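Local coordinates for protein Atg1 tMIT (Kluyveromyces marxianus, PDB 4P1N) that forms the tandem MIT region of a serine/threonine protein kinase essential in autophagy, required for autophagosome formation and involved in cytoplasm-to-vacuole transport, at residues Leu17-Phe22 and Ser219-Glu224; Leu107-Ser112 and Leu154-Phe159. All blocks are in the same frame, centred on the assembly; numbering follows the deposited sequence.

Contact 1. Residues Leu17-Phe22 and Ser219-Glu224; sequences LSAKAF and SLWMLE
Ala19 sets its methyl over one face of the Trp221 indole, with CB 3.7 Å from CE2 and 3.9 Å from the centroid of the six-membered ring. The methyl stands 18° off the ring normal, a CH-pi contact displaced somewhat toward the rim. Lys20 arrives differently, crossing the tryptophan side chain at about a right angle: CE comes to the indole edge, near its plane, while CG lies well off the plane on the side of the Ala19 methyl. Lys20 CG and CE each lie 3.8 Å from Trp221 CE3. Lys20 CG lies beside the backbone N (chi1 -69°) and the chain is extended beyond it, which brings CE to the CE3-CZ3 edge and the ammonium beyond it. There Lys20 NZ is 4.5 Å from OE2 of Glu224, one helical turn after the tryptophan; the opposite charges probably attract, though they lie beyond salt-bridge distance.

The two helices cross almost perpendicularly, their axes 9.2 Å apart at 97°, and they join the two halves of a tandem MIT architecture: 17-22 belongs to the first MIT domain, 219-224 to the second. Helix 95-129 backs the lysine with Ile115, and Leu137 of the second subunit packs on Ala19. Behind the tryptophan's helix, Met222 rests on Ile188 and Arg191 of helix 184-204, while Leu223 packs against Ile256, Val260 and Ile263 of helix 250-273.

Contact 2. Residues Leu107-Ser112 and Leu154-Phe159; sequences LLYLKS and LDKAEF
Tyr109 presents one face of its phenol to the aliphatic part of Lys156, which lies across it at a slant. Lys156 CB sits 4.1 Å from the centroid of the Tyr109 ring and 15° off the normal, a CH-pi contact shifted toward the rim on the CE2 and CZ side. Extended beyond CG, the lysine chain carries CD over the phenol end of the ring, 3.4 Å from Tyr109 OH, and NZ on to its carboxylate partners. Both polar ends then meet at Glu29 of helix 10-33: its OE2 hydrogen-bonds with Tyr109 OH and forms a salt bridge with Lys156 NZ, which also pairs with Glu152 one turn back. These carboxylates would be expected to stabilise the positive charge of the lysine. A leucine in place of Tyr109 would probably leave the methylenes of Lys156 without their flat cover and Glu29 without its phenol partner.

At the root of the ring the packing is simpler: Tyr109 CB meets Ala157 CB at 4.1 Å, and Leu110 CD2 approaches that same methyl at 4.4 Å. The small alanine sits where the backbones come close, Tyr109 CA to Ala157 CA being 6.0 Å. The helices run roughly antiparallel, their directions 148° apart, as a helical pair within the first MIT domain. Helix 10-33 completes the three-helix bundle characteristic of MIT domains, placing Ala28 against Tyr109 and Met24 against Ser112, while Cys153 and Leu160 of helix 137-170 flank the tyrosine and Val184 of helix 184-204 touches Leu108.

Helix 10-33 ties the two contacts together: it supplies Ala19 and Lys20 to contact 1 and, further along, Glu29 to the polar ends in contact 2. Their centres lie about 17 Å apart, and their nearest atoms, about 4 Å apart, do not touch. In sequence, both segments of contact 2 fall between those of contact 1; contact 2 stays within the first MIT domain, while contact 1 leaves it. Helix 95-129 carries 107-112 and also lines the lysine side of contact 1. A chain of another protein packs on Phe22 beside contact 1, and a partner-protein chain also lies on Leu110 and Ala157 of contact 2.

Contact 1. Residues Leu17-Phe22 and Ser219-Glu224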
loop_
_atom_site.group_PDB
_atom_site.type_symbol
_atom_site.label_atom_id
_atom_site.label_comp_id
_atom_site.label_asym_id
_atom_site.label_seq_id
_atom_site.Cartn_x
_atom_site.Cartn_y
_atom_site.Cartn_z
ATOM N N LEU B 17 -1.468 -2.245 11.853
ATOM C CA LEU B 17 -0.988 -3.459 11.230
ATOM C C LEU B 17 -0.145 -3.173 10.030
ATOM O O LEU B 17 0.821 -3.878 9.808
ATOM C CB LEU B 17 -2.142 -4.405 10.828
ATOM C CG LEU B 17 -2.808 -4.994 12.067
ATOM C CD1 LEU B 17 -4.205 -5.526 11.741
ATOM C CD2 LEU B 17 -1.947 -6.083 12.706
ATOM N N SER B 18 -0.492 -2.148 9.270
ATOM C CA SER B 18 0.237 -1.798 8.034
ATOM C C SER B 18 1.606 -1.234 8.352
ATOM O O SER B 18 2.575 -1.452 7.600
ATOM C CB SER B 18 -0.547 -0.805 7.180
ATOM O OG SER B 18 -1.751 -1.383 6.709
ATOM N N ALA B 19 1.713 -0.534 9.469
ATOM C CA ALA B 19 3.028 -0.116 9.953
ATOM C C ALA B 19 3.941 -1.295 10.281
ATOM O O ALA B 19 5.143 -1.347 9.923
ATOM C CB ALA B 19 2.862 0.779 11.165
ATOM N N LYS B 20 3.367 -2.254 10.968
ATOM C CA LYS B 20 4.049 -3.502 11.245
ATOM C C LYS B 20 4.430 -4.300 9.993
ATOM O O LYS B 20 5.568 -4.828 9.895
ATOM C CB LYS B 20 3.155 -4.373 12.140
ATOM C CG LYS B 20 3.010 -3.814 13.555
ATOM C CD LYS B 20 1.899 -4.484 14.364
ATOM C CE LYS B 20 1.770 -3.781 15.704
ATOM N NZ LYS B 20 0.619 -4.333 16.441
ATOM N N ALA B 21 3.502 -4.405 9.040
ATOM C CA ALA B 21 3.802 -5.112 7.786
ATOM C C ALA B 21 4.905 -4.383 7.054
ATOM O O ALA B 21 5.896 -4.975 6.606
ATOM C CB ALA B 21 2.549 -5.219 6.921
ATOM N N PHE B 22 4.833 -3.069 7.045
ATOM C CA PHE B 22 5.830 -2.292 6.314
ATOM C C PHE B 22 7.235 -2.510 6.849
ATOM O O PHE B 22 8.187 -2.685 6.107
ATOM C CB PHE B 22 5.483 -0.782 6.372
ATOM C CG PHE B 22 6.501 0.065 5.679
ATOM C CD1 PHE B 22 6.443 0.241 4.302
ATOM C CD2 PHE B 22 7.588 0.609 6.379
ATOM C CE1 PHE B 22 7.392 1.012 3.645
ATOM C CE2 PHE B 22 8.532 1.403 5.735
ATOM C CZ PHE B 22 8.471 1.576 4.361
ATOM N N SER B 219 11.849 0.091 15.869
ATOM C CA SER B 219 12.165 -0.974 16.831
ATOM C C SER B 219 10.961 -1.409 17.612
ATOM O O SER B 219 10.827 -2.571 17.957
ATOM C CB SER B 219 13.186 -0.529 17.857
ATOM O OG SER B 219 14.428 -0.244 17.275
ATOM N N LEU B 220 10.107 -0.461 17.974
ATOM C CA LEU B 220 8.960 -0.774 18.768
ATOM C C LEU B 220 7.943 -1.543 17.946
ATOM O O LEU B 220 7.396 -2.516 18.417
ATOM C CB LEU B 220 8.306 0.495 19.305
ATOM C CG LEU B 220 9.061 1.144 20.456
ATOM C CD1 LEU B 220 8.428 2.501 20.706
ATOM C CD2 LEU B 220 9.027 0.289 21.720
ATOM N N TRP B 221 7.688 -1.108 16.712
ATOM C CA TRP B 221 6.794 -1.891 15.858
ATOM C C TRP B 221 7.277 -3.324 15.751
ATOM O O TRP B 221 6.492 -4.246 15.880
ATOM C CB TRP B 221 6.685 -1.317 14.466
ATOM C CG TRP B 221 5.996 -0.026 14.378
ATOM C CD1 TRP B 221 6.501 1.125 13.819
ATOM C CD2 TRP B 221 4.651 0.276 14.776
ATOM N NE1 TRP B 221 5.556 2.110 13.852
ATOM C CE2 TRP B 221 4.412 1.619 14.431
ATOM C CE3 TRP B 221 3.624 -0.466 15.340
ATOM C CZ2 TRP B 221 3.210 2.235 14.653
ATOM C CZ3 TRP B 221 2.406 0.154 15.588
ATOM C CH2 TRP B 221 2.211 1.498 15.247
ATOM N N MET B 222 8.580 -3.500 15.560
ATOM C CA MET B 222 9.188 -4.841 15.410
ATOM C C MET B 222 8.992 -5.707 16.610
ATOM O O MET B 222 8.549 -6.840 16.480
ATOM C CB MET B 222 10.677 -4.742 15.097
ATOM C CG MET B 222 10.909 -4.133 13.724
ATOM S SD MET B 222 12.654 -4.098 13.261
ATOM C CE MET B 222 12.999 -5.808 13.006
ATOM N N LEU B 223 9.295 -5.177 17.793
ATOM C CA LEU B 223 9.150 -5.939 19.020
ATOM C C LEU B 223 7.701 -6.202 19.395
ATOM O O LEU B 223 7.400 -7.221 20.044
ATOM C CB LEU B 223 9.876 -5.234 20.195
ATOM C CG LEU B 223 11.385 -5.114 20.110
ATOM C CD1 LEU B 223 11.928 -4.258 21.253
ATOM C CD2 LEU B 223 12.016 -6.489 20.134
ATOM N N GLU B 224 6.794 -5.296 19.051
ATOM C CA GLU B 224 5.367 -5.559 19.322
ATOM C C GLU B 224 4.864 -6.762 18.563
ATOM O O GLU B 224 4.030 -7.504 19.045
ATOM C CB GLU B 224 4.491 -4.355 19.012
ATOM C CG GLU B 224 4.377 -3.441 20.211
ATOM C CD GLU B 224 4.114 -2.010 19.834
ATOM O OE1 GLU B 224 4.672 -1.140 20.529
ATOM O OE2 GLU B 224 3.367 -1.766 18.857
#

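Contact 2. Residues Leu107-Ser112 and Leu154-Phe159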
loop_
_atom_site.group_PDB
_atom_site.type_symbol
_atom_site.label_atom_id
_atom_site.label_comp_id
_atom_site.label_asym_id
_atom_site.label_seq_id
_atom_site.Cartn_x
_atom_site.Cartn_y
_atom_site.Cartn_z
ATOM N N LEU B 107 11.924 -16.257 5.731
ATOM C CA LEU B 107 11.268 -16.176 7.020
ATOM C C LEU B 107 10.648 -14.799 7.289
ATOM O O LEU B 107 9.535 -14.702 7.832
ATOM C CB LEU B 107 12.266 -16.543 8.155
ATOM C CG LEU B 107 12.786 -17.991 8.144
ATOM C CD1 LEU B 107 13.676 -18.223 9.355
ATOM C CD2 LEU B 107 11.645 -18.985 8.108
ATOM N N LEU B 108 11.361 -13.745 6.903
ATOM C CA LEU B 108 10.854 -12.366 7.024
ATOM C C LEU B 108 9.711 -12.098 6.084
ATOM O O LEU B 108 8.775 -11.383 6.445
ATOM C CB LEU B 108 11.996 -11.358 6.785
ATOM C CG LEU B 108 13.081 -11.453 7.863
ATOM C CD1 LEU B 108 14.285 -10.621 7.490
ATOM C CD2 LEU B 108 12.541 -11.070 9.248
ATOM N N TYR B 109 9.731 -12.666 4.879
ATOM C CA TYR B 109 8.572 -12.538 4.025
ATOM C C TYR B 109 7.395 -13.306 4.636
ATOM O O TYR B 109 6.259 -12.867 4.506
ATOM C CB TYR B 109 8.824 -13.007 2.573
ATOM C CG TYR B 109 9.555 -12.027 1.751
ATOM C CD1 TYR B 109 9.055 -10.729 1.551
ATOM C CD2 TYR B 109 10.810 -12.324 1.255
ATOM C CE1 TYR B 109 9.762 -9.781 0.827
ATOM C CE2 TYR B 109 11.536 -11.365 0.541
ATOM C CZ TYR B 109 11.017 -10.099 0.350
ATOM O OH TYR B 109 11.736 -9.202 -0.385
ATOM N N LEU B 110 7.630 -14.457 5.254
ATOM C CA LEU B 110 6.507 -15.218 5.816
ATOM C C LEU B 110 5.903 -14.489 7.013
ATOM O O LEU B 110 4.722 -14.523 7.208
ATOM C CB LEU B 110 6.883 -16.639 6.232
ATOM C CG LEU B 110 7.345 -17.598 5.133
ATOM C CD1 LEU B 110 7.759 -18.917 5.779
ATOM C CD2 LEU B 110 6.258 -17.933 4.124
ATOM N N LYS B 111 6.718 -13.807 7.803
ATOM C CA LYS B 111 6.183 -13.013 8.851
ATOM C C LYS B 111 5.405 -11.821 8.309
ATOM O O LYS B 111 4.308 -11.495 8.826
ATOM C CB LYS B 111 7.288 -12.578 9.812
ATOM C CG LYS B 111 6.823 -11.723 10.969
ATOM C CD LYS B 111 5.877 -12.438 11.920
ATOM C CE LYS B 111 6.582 -13.518 12.751
ATOM N NZ LYS B 111 5.535 -14.442 13.235
ATOM N N SER B 112 5.927 -11.176 7.273
ATOM C CA SER B 112 5.151 -10.133 6.572
ATOM C C SER B 112 3.783 -10.601 6.145
ATOM O O SER B 112 2.756 -9.947 6.380
ATOM C CB SER B 112 5.900 -9.556 5.352
ATOM O OG SER B 112 7.192 -9.104 5.713
ATOM N N LEU B 154 4.312 -13.048 -1.276
ATOM C CA LEU B 154 4.050 -14.410 -1.637
ATOM C C LEU B 154 4.905 -14.831 -2.856
ATOM O O LEU B 154 5.478 -15.921 -2.842
ATOM C CB LEU B 154 2.582 -14.611 -1.966
ATOM C CG LEU B 154 1.831 -15.780 -1.346
ATOM C CD1 LEU B 154 0.755 -16.160 -2.333
ATOM C CD2 LEU B 154 2.686 -16.991 -0.979
ATOM N N ASP B 155 4.963 -14.000 -3.914
ATOM C CA ASP B 155 5.811 -14.344 -5.065
ATOM C C ASP B 155 7.284 -14.472 -4.689
ATOM O O ASP B 155 7.955 -15.425 -5.104
ATOM C CB ASP B 155 5.669 -13.340 -6.199
ATOM C CG ASP B 155 4.309 -13.414 -6.876
ATOM O OD1 ASP B 155 3.525 -14.343 -6.573
ATOM O OD2 ASP B 155 4.016 -12.526 -7.702
ATOM N N LYS B 156 7.786 -13.522 -3.910
ATOM C CA LYS B 156 9.158 -13.578 -3.425
ATOM C C LYS B 156 9.461 -14.775 -2.513
ATOM O O LYS B 156 10.523 -15.426 -2.645
ATOM C CB LYS B 156 9.563 -12.258 -2.785
ATOM C CG LYS B 156 9.745 -11.199 -3.840
ATOM C CD LYS B 156 10.062 -9.818 -3.310
ATOM C CE LYS B 156 10.159 -8.819 -4.493
ATOM N NZ LYS B 156 10.255 -7.413 -3.980
ATOM N N ALA B 157 8.552 -15.076 -1.598
ATOM C CA ALA B 157 8.732 -16.232 -0.723
ATOM C C ALA B 157 8.722 -17.559 -1.509
ATOM O O ALA B 157 9.492 -18.452 -1.196
ATOM C CB ALA B 157 7.664 -16.275 0.340
ATOM N N GLU B 158 7.853 -17.689 -2.511
ATOM C CA GLU B 158 7.827 -18.896 -3.344
ATOM C C GLU B 158 9.117 -19.027 -4.141
ATOM O O GLU B 158 9.694 -20.115 -4.262
ATOM C CB GLU B 158 6.652 -18.897 -4.324
ATOM C CG GLU B 158 5.290 -19.200 -3.720
ATOM C CD GLU B 158 5.099 -20.671 -3.352
ATOM O OE1 GLU B 158 6.089 -21.447 -3.301
ATOM O OE2 GLU B 158 3.937 -21.058 -3.100
ATOM N N PHE B 159 9.559 -17.925 -4.706
ATOM C CA PHE B 159 10.834 -17.917 -5.375
ATOM C C PHE B 159 11.884 -18.431 -4.403
ATOM O O PHE B 159 12.564 -19.414 -4.709
ATOM C CB PHE B 159 11.143 -16.535 -5.908
ATOM C CG PHE B 159 12.563 -16.340 -6.322
ATOM C CD1 PHE B 159 13.050 -16.923 -7.477
ATOM C CD2 PHE B 159 13.409 -15.518 -5.577
ATOM C CE1 PHE B 159 14.369 -16.724 -7.866
ATOM C CE2 PHE B 159 14.719 -15.320 -5.956
ATOM C CZ PHE B 159 15.201 -15.916 -7.106
#